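Local coordinates for protein malate dehydrogenase (Porphyromonas gingivalis, PDB 3FI9) that probably catalyses the NAD-dependent interconversion of malate and oxaloacetate, at residues L11-A16 with Y79-G84; N36-D41 with T65-I70; V122-N127 with S145-L150. All coordinates share one frame; numbering follows the deposited sequence.

Contact 1. Residues L11-A16 with Y79-G84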
# COMPACT_ATOMS: atom_id res chain seq x y z
N LEU A 11 -16.59 7.44 -1.57
CA LEU A 11 -16.19 6.15 -1.07
C LEU A 11 -15.77 6.32 0.39
O LEU A 11 -14.85 7.11 0.75
CB LEU A 11 -15.04 5.55 -1.93
CG LEU A 11 -14.22 4.38 -1.31
CD1 LEU A 11 -15.12 3.19 -0.91
CD2 LEU A 11 -13.10 3.89 -2.29
N THR A 12 -16.44 5.57 1.25
CA THR A 12 -16.08 5.54 2.65
C THR A 12 -15.47 4.21 3.12
O THR A 12 -16.06 3.13 3.00
CB THR A 12 -17.29 5.85 3.50
OG1 THR A 12 -17.71 7.18 3.21
CG2 THR A 12 -16.96 5.72 4.99
N ILE A 13 -14.30 4.33 3.73
CA ILE A 13 -13.63 3.16 4.32
C ILE A 13 -13.95 3.13 5.77
O ILE A 13 -13.64 4.08 6.47
CB ILE A 13 -12.10 3.28 4.19
CG1 ILE A 13 -11.69 3.36 2.72
CG2 ILE A 13 -11.38 2.06 4.88
CD1 ILE A 13 -12.33 2.39 1.82
N VAL A 14 -14.58 2.05 6.24
CA VAL A 14 -14.81 1.90 7.66
C VAL A 14 -13.69 1.04 8.27
O VAL A 14 -13.34 0.03 7.71
CB VAL A 14 -16.21 1.28 7.94
CG1 VAL A 14 -16.38 0.96 9.41
CG2 VAL A 14 -17.28 2.23 7.51
N GLY A 15 -13.12 1.47 9.39
CA GLY A 15 -12.03 0.72 9.98
C GLY A 15 -10.70 1.23 9.47
O GLY A 15 -9.73 0.49 9.45
N ALA A 16 -10.69 2.49 9.05
CA ALA A 16 -9.53 3.09 8.35
C ALA A 16 -8.27 3.30 9.21
O ALA A 16 -7.18 3.51 8.67
CB ALA A 16 -9.96 4.45 7.72
N TYR A 79 -20.35 4.21 -1.96
CA TYR A 79 -19.59 2.93 -1.84
C TYR A 79 -19.01 2.88 -0.47
O TYR A 79 -18.57 3.90 0.07
CB TYR A 79 -18.48 2.84 -2.89
CG TYR A 79 -19.06 3.00 -4.26
CD1 TYR A 79 -19.53 1.90 -4.96
CD2 TYR A 79 -19.25 4.28 -4.82
CE1 TYR A 79 -20.11 2.05 -6.25
CE2 TYR A 79 -19.83 4.43 -6.06
CZ TYR A 79 -20.24 3.32 -6.78
OH TYR A 79 -20.82 3.48 -8.01
N ILE A 80 -19.03 1.68 0.12
CA ILE A 80 -18.52 1.51 1.45
C ILE A 80 -17.72 0.23 1.49
O ILE A 80 -18.18 -0.81 0.99
CB ILE A 80 -19.65 1.33 2.50
CG1 ILE A 80 -20.52 2.61 2.58
CG2 ILE A 80 -19.04 1.02 3.87
CD1 ILE A 80 -21.78 2.43 3.44
N VAL A 81 -16.55 0.28 2.10
CA VAL A 81 -15.79 -0.94 2.36
C VAL A 81 -15.48 -0.97 3.83
O VAL A 81 -14.84 -0.06 4.32
CB VAL A 81 -14.45 -0.95 1.58
CG1 VAL A 81 -13.55 -2.18 1.99
CG2 VAL A 81 -14.75 -0.92 0.09
N SER A 82 -15.88 -2.02 4.54
CA SER A 82 -15.57 -2.10 5.99
C SER A 82 -14.67 -3.21 6.45
O SER A 82 -14.97 -4.40 6.21
CB SER A 82 -16.84 -2.20 6.84
OG SER A 82 -16.48 -2.32 8.22
N SER A 83 -13.58 -2.84 7.13
CA SER A 83 -12.83 -3.81 7.90
C SER A 83 -13.04 -3.52 9.36
O SER A 83 -12.16 -3.76 10.16
CB SER A 83 -11.33 -3.76 7.63
OG SER A 83 -10.88 -2.42 7.69
N GLY A 84 -14.19 -2.96 9.71
CA GLY A 84 -14.38 -2.54 11.11
C GLY A 84 -15.06 -3.61 11.91
O GLY A 84 -16.22 -3.47 12.23
O HOH W 1 -8.54 -1.84 9.46

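Contact 2. Residues N36-D41 with T65-I70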
# COMPACT_ATOMS: atom_id res chain seq x y z
N ASN A 36 -13.26 11.85 -3.62
CA ASN A 36 -13.99 12.00 -2.36
C ASN A 36 -13.87 10.72 -1.55
O ASN A 36 -14.76 9.88 -1.50
CB ASN A 36 -15.42 12.43 -2.67
CG ASN A 36 -15.43 13.78 -3.39
OD1 ASN A 36 -14.91 14.76 -2.84
ND2 ASN A 36 -15.93 13.83 -4.63
N LEU A 37 -12.70 10.57 -0.96
CA LEU A 37 -12.39 9.37 -0.18
C LEU A 37 -12.50 9.74 1.28
O LEU A 37 -11.85 10.67 1.75
CB LEU A 37 -10.96 8.93 -0.53
CG LEU A 37 -10.44 7.72 0.24
CD1 LEU A 37 -11.24 6.55 -0.19
CD2 LEU A 37 -8.89 7.51 -0.01
N CYS A 38 -13.36 9.03 2.01
CA CYS A 38 -13.63 9.36 3.40
C CYS A 38 -13.24 8.22 4.32
O CYS A 38 -13.62 7.05 4.08
CB CYS A 38 -15.12 9.72 3.55
SG CYS A 38 -15.65 10.00 5.24
N LEU A 39 -12.45 8.55 5.35
CA LEU A 39 -11.91 7.55 6.26
C LEU A 39 -12.63 7.64 7.59
O LEU A 39 -12.66 8.73 8.24
CB LEU A 39 -10.41 7.75 6.42
CG LEU A 39 -9.55 7.82 5.15
CD1 LEU A 39 -8.09 7.75 5.59
CD2 LEU A 39 -9.92 6.63 4.23
N TYR A 40 -13.23 6.52 8.03
CA TYR A 40 -13.96 6.52 9.29
C TYR A 40 -13.34 5.49 10.26
O TYR A 40 -13.04 4.37 9.85
CB TYR A 40 -15.47 6.22 9.09
CG TYR A 40 -16.11 5.80 10.41
CD1 TYR A 40 -16.55 6.75 11.33
CD2 TYR A 40 -16.23 4.46 10.74
CE1 TYR A 40 -17.12 6.38 12.54
CE2 TYR A 40 -16.79 4.06 11.97
CZ TYR A 40 -17.21 5.03 12.87
OH TYR A 40 -17.75 4.63 14.08
N ASP A 41 -13.14 5.88 11.52
CA ASP A 41 -12.78 4.95 12.56
C ASP A 41 -13.17 5.59 13.87
O ASP A 41 -12.96 6.81 14.06
CB ASP A 41 -11.26 4.68 12.55
CG ASP A 41 -10.89 3.34 13.14
OD1 ASP A 41 -10.95 3.24 14.38
OD2 ASP A 41 -10.49 2.38 12.39
N THR A 65 -11.18 13.12 3.46
CA THR A 65 -11.86 13.54 4.67
C THR A 65 -11.68 12.41 5.68
O THR A 65 -11.48 11.25 5.32
CB THR A 65 -13.37 13.92 4.49
OG1 THR A 65 -14.10 12.88 3.81
CG2 THR A 65 -13.56 15.29 3.76
N PHE A 66 -11.68 12.75 6.96
CA PHE A 66 -11.69 11.69 7.97
C PHE A 66 -12.57 12.11 9.11
O PHE A 66 -12.72 13.31 9.39
CB PHE A 66 -10.31 11.29 8.44
CG PHE A 66 -9.54 12.38 9.13
CD1 PHE A 66 -9.50 12.46 10.52
CD2 PHE A 66 -8.83 13.32 8.39
CE1 PHE A 66 -8.77 13.46 11.16
CE2 PHE A 66 -8.09 14.32 9.04
CZ PHE A 66 -8.07 14.39 10.40
N THR A 67 -13.17 11.12 9.77
CA THR A 67 -14.10 11.40 10.84
C THR A 67 -14.34 10.17 11.70
O THR A 67 -14.25 9.01 11.23
CB THR A 67 -15.46 11.95 10.26
OG1 THR A 67 -16.36 12.24 11.34
CG2 THR A 67 -16.15 10.93 9.36
N SER A 68 -14.63 10.42 12.98
CA SER A 68 -15.10 9.36 13.91
C SER A 68 -16.60 9.42 14.17
O SER A 68 -17.10 8.73 15.08
CB SER A 68 -14.36 9.43 15.24
OG SER A 68 -12.99 9.24 15.02
N ASP A 69 -17.30 10.21 13.37
CA ASP A 69 -18.76 10.36 13.44
C ASP A 69 -19.37 9.62 12.27
O ASP A 69 -19.18 9.98 11.10
CB ASP A 69 -19.18 11.84 13.34
CG ASP A 69 -20.71 12.03 13.51
OD1 ASP A 69 -21.19 12.21 14.65
OD2 ASP A 69 -21.45 11.91 12.53
N ILE A 70 -20.13 8.57 12.59
CA ILE A 70 -20.67 7.74 11.53
C ILE A 70 -21.65 8.46 10.62
O ILE A 70 -21.67 8.17 9.46
CB ILE A 70 -21.28 6.43 12.07
CG1 ILE A 70 -21.63 5.53 10.88
CG2 ILE A 70 -22.46 6.68 13.01
CD1 ILE A 70 -20.36 4.83 10.32
O HOH W 2 -14.14 12.87 1.25
O HOH W 3 -17.06 6.46 16.23

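Contact 3. Residues V122-N127 with S145-L150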
# COMPACT_ATOMS: atom_id res chain seq x y z
N VAL A 122 -21.70 -2.26 -1.03
CA VAL A 122 -21.08 -2.33 0.26
C VAL A 122 -20.32 -3.65 0.31
O VAL A 122 -20.87 -4.68 -0.10
CB VAL A 122 -22.14 -2.39 1.41
CG1 VAL A 122 -21.43 -2.52 2.75
CG2 VAL A 122 -23.00 -1.15 1.36
N ILE A 123 -19.09 -3.59 0.80
CA ILE A 123 -18.23 -4.78 0.97
C ILE A 123 -17.82 -4.94 2.42
O ILE A 123 -17.25 -4.01 3.05
CB ILE A 123 -16.97 -4.70 0.05
CG1 ILE A 123 -17.40 -4.41 -1.42
CG2 ILE A 123 -16.11 -6.00 0.23
CD1 ILE A 123 -16.23 -4.31 -2.44
N ILE A 124 -18.06 -6.14 2.96
CA ILE A 124 -17.81 -6.42 4.34
C ILE A 124 -16.64 -7.41 4.38
O ILE A 124 -16.69 -8.44 3.69
CB ILE A 124 -19.05 -7.08 4.94
CG1 ILE A 124 -20.29 -6.17 4.83
CG2 ILE A 124 -18.75 -7.47 6.40
CD1 ILE A 124 -20.11 -4.84 5.56
N ILE A 125 -15.58 -7.13 5.15
CA ILE A 125 -14.45 -8.07 5.10
C ILE A 125 -14.09 -8.70 6.44
O ILE A 125 -13.32 -9.66 6.49
CB ILE A 125 -13.19 -7.45 4.45
CG1 ILE A 125 -12.36 -6.66 5.47
CG2 ILE A 125 -13.58 -6.68 3.13
CD1 ILE A 125 -10.88 -6.61 5.09
N PHE A 126 -14.72 -8.22 7.51
CA PHE A 126 -14.46 -8.75 8.82
C PHE A 126 -15.22 -10.06 9.08
O PHE A 126 -16.33 -10.30 8.59
CB PHE A 126 -14.65 -7.69 9.92
CG PHE A 126 -16.06 -7.11 10.03
CD1 PHE A 126 -17.01 -7.70 10.86
CD2 PHE A 126 -16.40 -5.97 9.34
CE1 PHE A 126 -18.29 -7.13 10.99
CE2 PHE A 126 -17.69 -5.40 9.46
CZ PHE A 126 -18.64 -6.00 10.28
N ASN A 127 -14.56 -10.96 9.80
CA ASN A 127 -15.10 -12.30 9.97
C ASN A 127 -16.05 -12.41 11.15
O ASN A 127 -16.02 -11.58 12.05
CB ASN A 127 -13.96 -13.31 10.06
CG ASN A 127 -13.57 -13.83 8.69
OD1 ASN A 127 -14.43 -14.06 7.84
ND2 ASN A 127 -12.29 -13.98 8.47
N SER A 145 -27.86 -7.77 -4.79
CA SER A 145 -26.81 -7.40 -5.70
C SER A 145 -25.87 -6.29 -5.17
O SER A 145 -24.84 -6.00 -5.77
CB SER A 145 -27.43 -6.92 -6.99
OG SER A 145 -28.10 -5.70 -6.69
N GLN A 146 -26.20 -5.69 -4.04
CA GLN A 146 -25.45 -4.54 -3.58
C GLN A 146 -24.46 -4.84 -2.47
O GLN A 146 -23.79 -3.93 -1.98
CB GLN A 146 -26.44 -3.46 -3.10
CG GLN A 146 -27.42 -2.95 -4.23
CD GLN A 146 -28.32 -1.87 -3.71
OE1 GLN A 146 -29.39 -2.16 -3.20
NE2 GLN A 146 -27.86 -0.61 -3.77
N VAL A 147 -24.41 -6.08 -1.99
CA VAL A 147 -23.49 -6.41 -0.88
C VAL A 147 -22.65 -7.62 -1.20
O VAL A 147 -23.19 -8.64 -1.61
CB VAL A 147 -24.26 -6.68 0.45
CG1 VAL A 147 -23.28 -7.00 1.63
CG2 VAL A 147 -25.13 -5.47 0.80
N THR A 148 -21.32 -7.52 -1.03
CA THR A 148 -20.40 -8.66 -1.20
C THR A 148 -19.45 -8.75 -0.01
O THR A 148 -19.34 -7.81 0.80
CB THR A 148 -19.52 -8.52 -2.46
OG1 THR A 148 -18.98 -7.18 -2.52
CG2 THR A 148 -20.36 -8.77 -3.72
N THR A 149 -18.78 -9.89 0.13
CA THR A 149 -17.72 -10.03 1.10
C THR A 149 -16.43 -10.45 0.39
O THR A 149 -16.47 -11.06 -0.65
CB THR A 149 -18.05 -11.11 2.18
OG1 THR A 149 -18.23 -12.38 1.56
CG2 THR A 149 -19.40 -10.77 2.89
N LEU A 150 -15.28 -10.08 0.97
CA LEU A 150 -13.99 -10.59 0.55
C LEU A 150 -13.96 -12.12 0.78
O LEU A 150 -14.13 -12.58 1.92
CB LEU A 150 -12.90 -9.97 1.43
CG LEU A 150 -11.52 -10.59 1.27
CD1 LEU A 150 -11.05 -10.30 -0.18
CD2 LEU A 150 -10.50 -10.08 2.34

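Contact 1. Residues L11-A16 with Y79-G84
Val14 O takes a hydrogen bond from Ser83 N (2.9 Å), with the Ser83 hydroxyl no more than a weak, unsettled second donor. That hydroxyl also meets a water, which donates to Gly15 O and so ties the two loops together beyond the last strand pair. Further back the strands run parallel, joined by Thr12 N to Tyr79 O, Val81 N to Thr12 O (3.0 Å) and Val14 N to Val81 O. These are two central strands of the Rossmann fold, where the chain leaves the first strand for the glycine-rich turn; Gly15 and Ala16 are predicted to bind NAD. Gly15, with phi 92°, has the backbone angles of a glycine and passes close by Gly84 (Gly15 CA to Gly84 CA 4.2 Å).

On the face carrying Leu11, Ile13 and Val81, which helix 19-30 packs against, the Leu11 and Tyr79 side chains cross at about a right angle, Leu11 CD1 3.9 Å from Tyr79 CB, while Ile13 lies alongside Val81 with its CD1 4.0 Å from Val81 CB. On the other face, Val14 CG1 rests 3.5 Å from Ser82 OG. Ser82 directs its OG away from its own N (chi1 178°) and accepts from Gly84 N at 2.8 Å, an ST turn that bends the chain just after the strand. Thr12 OG1 instead bonds to Ala73 O.

Contact 2. Residues N36-D41 with T65-I70
Backbone hydrogen bonds join the two parallel strands, with Cys38, Leu39 and Tyr40 opposite Thr65, Phe66 and Thr67. Thr65 N donates to Leu37 O, Leu39 N to Thr65 O at 2.9 Å, and Thr67 N to Leu39 O; the last, Asp41 N to Thr67 O, is weak. Beyond it the Ser68 hydroxyl donates to Asp41 O at 2.6 Å.

Side-chain packing centres on the Tyr40 ring. With CG anti to the backbone N (chi1 162°), the ring reaches the start of helix 70-74, and Ile70 CD1 sits over one face, 4.0 Å from the centroid, in a CH-pi contact. Asp69 N lies at the ring edge in its plane. On the same side of the sheet, Cys38 CB approaches Thr65 OG1 at 3.3 Å; on the other, Leu39 CB meets Phe66 CB.

A water joins Tyr40 OH to Ser68 O, to which it donates. Thr67 OG1 accepts from Asp69 N, an ST turn, and also bonds Glu72 OE1; Asp69 N-caps helix 70-74 through OD2 to Glu72 N.

Strands 37-40 and 65-67, linked by helix 44-57, form a beta-alpha-beta unit of the Rossmann fold, with Asp41, predicted to bind NAD, at the strand end.

Contact 3. Residues V122-N127 with S145-L150
Ile123 lies alongside Thr148, both side chains pointing the same way, and its CG1 comes within 3.4 Å of Thr148 OG1. The isoleucine CG1 stands anti to its carbonyl carbon (chi1 -52°), which brings that branch rather than CG2 closest to the hydroxyl. Thr148 OG1 is itself bonded to NE2 of His121, which begins the neighbouring strand. Helix 238-251 covers this face, with Met247 and Ile248 touching Ile123.

Further along, Ile125 and Leu150 cross at a slant: Ile125 CG2 and Leu150 CB are 3.8 Å apart, and Val243 and Ser244 of the same helix reach this pair. On the opposite face, Val122 CB meets Val147 CG2 at 4.3 Å, while Thr149 CB presses to 3.4 Å from Ile124 O. Helix 129-140 lies against that side, touching Ile124, Val147 and Thr149. It connects the two strands in a beta-alpha-beta unit of the Rossmann domain.

The backbone pairing starts with Val122 N donating to Gln146 O at 2.8 Å. Thr148 N to Val122 O and Ile124 N to Thr148 O follow, each 3.0 Å. The strand axes are turned 33° against each other, and the last bond, Leu150 N to Ile124 O, is long (3.5 Å) and weak. Past this point the 122-127 segment leaves the sheet as the 125-127 loop, predicted to bind NAD; there the CG2 of Ile124 sits over the rim of one face of the Phe126 ring. Asn127, predicted to bind substrate as well, has OD1 bonded to Ala129 N and touches His182, the predicted proton acceptor.

In the fold
All three contacts belong to one sheet, with strand order 65-67, 37-40, 10-14, 77-82, 121-124, 147-150 in its parallel part. Contact 1 forms the middle: Leu11 O and Cys38 N (2.7 Å) join it to contact 2, and Ser82 N and Ile123 O (2.8 Å) join it to contact 3. Contacts 2 and 3 do not touch: their nearest atoms are about 10 Å apart and their centres about 19 Å. Predicted NAD-binding residues gather at the C-terminal ends of the strands: Gly15 and Ala16 in contact 1, Asp41 in contact 2 and 125-127 in contact 3. Asp41 OD2 comes within 3.1 Å of Gly15 C, and Phe126 CE2 lies 3.5 Å from Ser82 OG.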